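Putative short-chain dehydrogenase/reductase (Burkholderia xenovorans, PDB 5K9Z) is probably an NAD- or NADP-dependent oxidoreductase of the short-chain dehydrogenase/reductase family, acting on CH-OH groups of a substrate not yet established. Local coordinates at residues Ala134-Gly139 and Ser177-Arg182; Leu232-Ser237 and Arg241-His246. One frame throughout, in Å; residues are numbered along the deposited sequence.

Contact 1: residues Ala134-Gly139 and Ser177-Arg182; sequences AMVKQG and SELAPR
Val136 meets Leu179 and Arg182 in a small, mixed contact between the end of helix 110-138 and the end of helix 159-179 with the 3-10 turn 180-182 that follows it, on one side of the parallel sheet of a Rossmann-type short-chain dehydrogenase fold. Each helix leads into a strand of that sheet, 141-146 and 184-191, and the two backbones come nearest at Val136 and Arg182, CA atoms 5.8 Å apart. Val136 CG1 touches Leu179 CD2 at 3.6 Å, the side chains crossing at about a right angle, and also lies against Arg182 CB; from there Leu179 continues inward to Val184. The guanidinium of Arg182 lies over the valine, with Val136 CB 3.6 Å above its plane and displaced toward the rim, while CG2 approaches NH2 at 3.7 Å. Bends at chi2 (-72°) and chi3 (-60°) fold the arginine back over Val136. Between the two backbones, a water donates to Val136 O at 2.6 Å and to Arg182 O at 3.0 Å, bridging the end of helix 110-138 to the 3-10 turn. Arg182 O also receives a CA-H...O contact from Gly139 CA at 3.6 Å; Gly139, with positive phi, turns the chain out of its helix. No direct hydrogen bond crosses, so side-chain packing, a CA-H...O contact and one shared water link the two, and the arginine's charged group serves here through its flat face.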
# COMPACT_ATOMS: atom_id res chain seq x y z
N ALA C 134 13.12 -26.87 11.40
CA ALA C 134 14.44 -26.86 12.05
C ALA C 134 14.52 -25.77 13.10
O ALA C 134 15.15 -25.95 14.16
CB ALA C 134 15.53 -26.71 10.99
N MET C 135 13.89 -24.62 12.85
CA MET C 135 14.15 -23.44 13.67
C MET C 135 13.36 -23.44 14.97
O MET C 135 13.88 -22.97 15.99
CB MET C 135 13.86 -22.17 12.87
CG MET C 135 14.89 -21.95 11.77
SD MET C 135 14.39 -20.59 10.71
CE MET C 135 15.76 -20.52 9.56
N VAL C 136 12.12 -23.96 14.97
CA VAL C 136 11.37 -23.95 16.23
C VAL C 136 12.06 -24.82 17.26
O VAL C 136 11.95 -24.57 18.46
CB VAL C 136 9.89 -24.37 16.04
CG1 VAL C 136 9.17 -23.39 15.11
CG2 VAL C 136 9.78 -25.79 15.54
N LYS C 137 12.82 -25.83 16.82
CA LYS C 137 13.62 -26.62 17.76
C LYS C 137 14.73 -25.78 18.39
O LYS C 137 15.00 -25.90 19.59
CB LYS C 137 14.21 -27.84 17.07
CG LYS C 137 13.20 -28.87 16.58
CD LYS C 137 13.90 -30.05 15.91
CE LYS C 137 12.91 -31.09 15.38
NZ LYS C 137 12.37 -31.93 16.48
N GLN C 138 15.38 -24.92 17.60
CA GLN C 138 16.41 -24.02 18.11
C GLN C 138 15.84 -22.97 19.06
O GLN C 138 16.56 -22.47 19.93
CB GLN C 138 17.13 -23.32 16.95
CG GLN C 138 18.06 -24.22 16.13
CD GLN C 138 18.26 -23.73 14.70
OE1 GLN C 138 18.72 -24.50 13.84
NE2 GLN C 138 17.92 -22.46 14.43
N GLY C 139 14.58 -22.57 18.87
CA GLY C 139 14.08 -21.39 19.54
C GLY C 139 14.57 -20.10 18.94
O GLY C 139 14.53 -19.06 19.61
N SER C 177 2.78 -14.83 12.42
CA SER C 177 1.84 -14.87 13.54
C SER C 177 1.88 -16.21 14.25
O SER C 177 1.63 -16.27 15.47
CB SER C 177 0.42 -14.56 13.08
OG SER C 177 -0.15 -15.66 12.37
N GLU C 178 2.20 -17.30 13.53
CA GLU C 178 2.39 -18.58 14.22
C GLU C 178 3.74 -18.65 14.90
O GLU C 178 3.84 -19.04 16.08
CB GLU C 178 2.26 -19.77 13.26
CG GLU C 178 2.54 -21.09 14.03
CD GLU C 178 2.43 -22.37 13.19
OE1 GLU C 178 1.87 -22.34 12.08
OE2 GLU C 178 2.91 -23.42 13.68
N LEU C 179 4.80 -18.26 14.19
CA LEU C 179 6.15 -18.62 14.63
C LEU C 179 6.77 -17.63 15.62
O LEU C 179 7.74 -17.98 16.29
CB LEU C 179 7.07 -18.76 13.42
CG LEU C 179 6.70 -19.92 12.49
CD1 LEU C 179 7.52 -19.84 11.22
CD2 LEU C 179 6.88 -21.28 13.21
N ALA C 180 6.23 -16.42 15.72
CA ALA C 180 6.83 -15.42 16.61
C ALA C 180 6.96 -15.90 18.05
O ALA C 180 8.07 -15.80 18.60
CB ALA C 180 6.04 -14.12 16.52
N PRO C 181 5.94 -16.45 18.71
CA PRO C 181 6.15 -16.93 20.09
C PRO C 181 7.13 -18.08 20.19
O PRO C 181 7.56 -18.41 21.30
CB PRO C 181 4.75 -17.34 20.56
CG PRO C 181 3.94 -17.48 19.31
CD PRO C 181 4.52 -16.56 18.30
N ARG C 182 7.48 -18.74 19.08
CA ARG C 182 8.50 -19.78 19.07
C ARG C 182 9.90 -19.21 18.90
O ARG C 182 10.86 -19.98 18.83
CB ARG C 182 8.23 -20.80 17.95
CG ARG C 182 6.77 -21.27 17.82
CD ARG C 182 6.32 -22.19 18.95
NE ARG C 182 7.12 -23.42 19.05
CZ ARG C 182 6.85 -24.55 18.39
NH1 ARG C 182 5.81 -24.63 17.57
NH2 ARG C 182 7.63 -25.61 18.56
O HOH W 1 10.74 -22.77 19.93

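Contact 2: residues Leu232-Ser237 and Arg241-His246; sequences LVYLAS and RHVNAH
The chain leaves helix 225-236 at Ser237, turns, and comes back as an irregular loop beside the last helical turn, Leu235 facing Val243 and Ser237 facing Arg241 with CA atoms 7.2 Å apart in both pairs. Val243 aims its side chain at the helix and meets two residues, one with each methyl. CG1 reaches Leu235 CD2 at 3.6 Å, the branches crossing nearly perpendicularly, and CG2 lies more loosely against Tyr234 OH at 3.9 Å. With CG anti to the backbone N (chi1 168°), the Tyr234 ring swings out from the helix so that its hydroxyl end reaches the CG2 methyl, the two side chains crossing at about a right angle. This is the helix-to-strand connection that leads into strand 247-250, outermost within this chain in the seven-stranded Rossmann sheet; Leu235 also packs on Leu144 and Val189 of the sheet, and Val243 O accepts from Arg185 and Asn187. At the helix end Ser237 turns back: its OG donates to Tyr234 O at 2.7 Å, tilted 18° from the carbonyl plane, and its backbone N donates to the same oxygen at 3.1 Å. Two donors therefore grip one carbonyl of the final turn. Arg241 NH1 bonds to Asp238 O in the intervening turn.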
# COMPACT_ATOMS: atom_id res chain seq x y z
N LEU C 232 18.60 -7.98 3.05
CA LEU C 232 18.40 -9.28 3.67
C LEU C 232 19.34 -9.47 4.85
O LEU C 232 18.95 -10.03 5.88
CB LEU C 232 18.62 -10.38 2.63
CG LEU C 232 17.54 -10.46 1.56
CD1 LEU C 232 18.05 -11.24 0.38
CD2 LEU C 232 16.27 -11.12 2.12
N VAL C 233 20.60 -9.05 4.72
CA VAL C 233 21.52 -9.19 5.84
C VAL C 233 21.06 -8.32 7.01
O VAL C 233 21.06 -8.76 8.16
CB VAL C 233 22.97 -8.89 5.41
CG1 VAL C 233 23.88 -8.72 6.62
CG2 VAL C 233 23.50 -10.03 4.53
N TYR C 234 20.62 -7.09 6.72
CA TYR C 234 20.02 -6.28 7.78
C TYR C 234 18.90 -7.04 8.50
O TYR C 234 18.88 -7.15 9.73
CB TYR C 234 19.48 -4.95 7.24
CG TYR C 234 18.61 -4.25 8.27
CD1 TYR C 234 19.17 -3.69 9.42
CD2 TYR C 234 17.23 -4.18 8.11
CE1 TYR C 234 18.37 -3.06 10.38
CE2 TYR C 234 16.43 -3.57 9.05
CZ TYR C 234 17.00 -3.01 10.18
OH TYR C 234 16.18 -2.41 11.11
N LEU C 235 17.96 -7.61 7.73
CA LEU C 235 16.84 -8.31 8.35
C LEU C 235 17.29 -9.54 9.13
O LEU C 235 16.64 -9.91 10.12
CB LEU C 235 15.79 -8.69 7.31
CG LEU C 235 14.94 -7.55 6.73
CD1 LEU C 235 14.02 -8.06 5.64
CD2 LEU C 235 14.14 -6.84 7.81
N ALA C 236 18.37 -10.21 8.71
CA ALA C 236 18.85 -11.38 9.44
C ALA C 236 19.69 -11.03 10.66
O ALA C 236 19.90 -11.88 11.53
CB ALA C 236 19.67 -12.30 8.53
N SER C 237 20.17 -9.79 10.75
CA SER C 237 21.11 -9.41 11.79
C SER C 237 20.38 -9.22 13.11
O SER C 237 19.16 -9.08 13.17
CB SER C 237 21.85 -8.13 11.40
OG SER C 237 20.99 -6.99 11.48
N ARG C 241 16.08 -7.70 15.38
CA ARG C 241 15.44 -8.78 16.14
C ARG C 241 13.98 -8.49 16.49
O ARG C 241 13.27 -9.42 16.86
CB ARG C 241 16.26 -9.10 17.39
CG ARG C 241 16.43 -7.99 18.40
CD ARG C 241 17.57 -8.36 19.36
NE ARG C 241 17.73 -7.37 20.42
CZ ARG C 241 18.42 -6.23 20.29
NH1 ARG C 241 19.02 -5.93 19.14
NH2 ARG C 241 18.50 -5.39 21.32
N HIS C 242 13.51 -7.25 16.36
CA HIS C 242 12.09 -6.95 16.51
C HIS C 242 11.43 -6.47 15.23
O HIS C 242 10.29 -6.00 15.26
CB HIS C 242 11.88 -5.94 17.65
CG HIS C 242 12.16 -6.53 18.99
ND1 HIS C 242 13.37 -6.37 19.63
CD2 HIS C 242 11.43 -7.36 19.76
CE1 HIS C 242 13.35 -7.04 20.77
NE2 HIS C 242 12.18 -7.65 20.87
N VAL C 243 12.12 -6.58 14.09
CA VAL C 243 11.49 -6.43 12.78
C VAL C 243 10.93 -7.80 12.40
O VAL C 243 11.68 -8.77 12.25
CB VAL C 243 12.48 -5.91 11.73
CG1 VAL C 243 11.80 -5.73 10.35
CG2 VAL C 243 13.10 -4.57 12.21
N ASN C 244 9.61 -7.88 12.27
CA ASN C 244 8.95 -9.15 12.05
C ASN C 244 7.72 -8.92 11.18
O ASN C 244 7.03 -7.91 11.35
CB ASN C 244 8.53 -9.81 13.39
CG ASN C 244 8.27 -11.30 13.22
OD1 ASN C 244 8.90 -11.93 12.38
ND2 ASN C 244 7.35 -11.86 14.00
N ALA C 245 7.46 -9.86 10.27
CA ALA C 245 6.35 -9.80 9.33
C ALA C 245 6.43 -8.60 8.40
O ALA C 245 5.44 -8.26 7.74
CB ALA C 245 5.00 -9.79 10.04
N HIS C 246 7.58 -7.96 8.31
CA HIS C 246 7.69 -6.70 7.59
C HIS C 246 8.07 -6.94 6.14
O HIS C 246 8.75 -7.92 5.82
CB HIS C 246 8.74 -5.79 8.24
CG HIS C 246 8.89 -4.44 7.58
ND1 HIS C 246 7.84 -3.57 7.42
CD2 HIS C 246 9.97 -3.84 7.03
CE1 HIS C 246 8.26 -2.47 6.81
NE2 HIS C 246 9.55 -2.61 6.57

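Overall arrangement
Both contacts sit where helices end and lie on the same side of the chain's centre, their own centres about 15 Å apart. Contact 1 is the more peripheral, about 21 Å from the centre of the chain against about 13 Å for contact 2, yet each is only partly buried. Contact 1 joins two separate helices, 110-138 and 159-179, through a valine-leucine pair, an arginine face and a bridging water; contact 2 folds one helix against its own following loop by apolar packing and a looser tyrosine hydroxyl contact, with no hydrogen bond across. They touch directly, Ala180 CB packing on Asn244 ND2 at 3.6 Å, and strand 184-191 is common ground: Leu179 rests on Val186, whose backbone N bonds to Asn244 OD1.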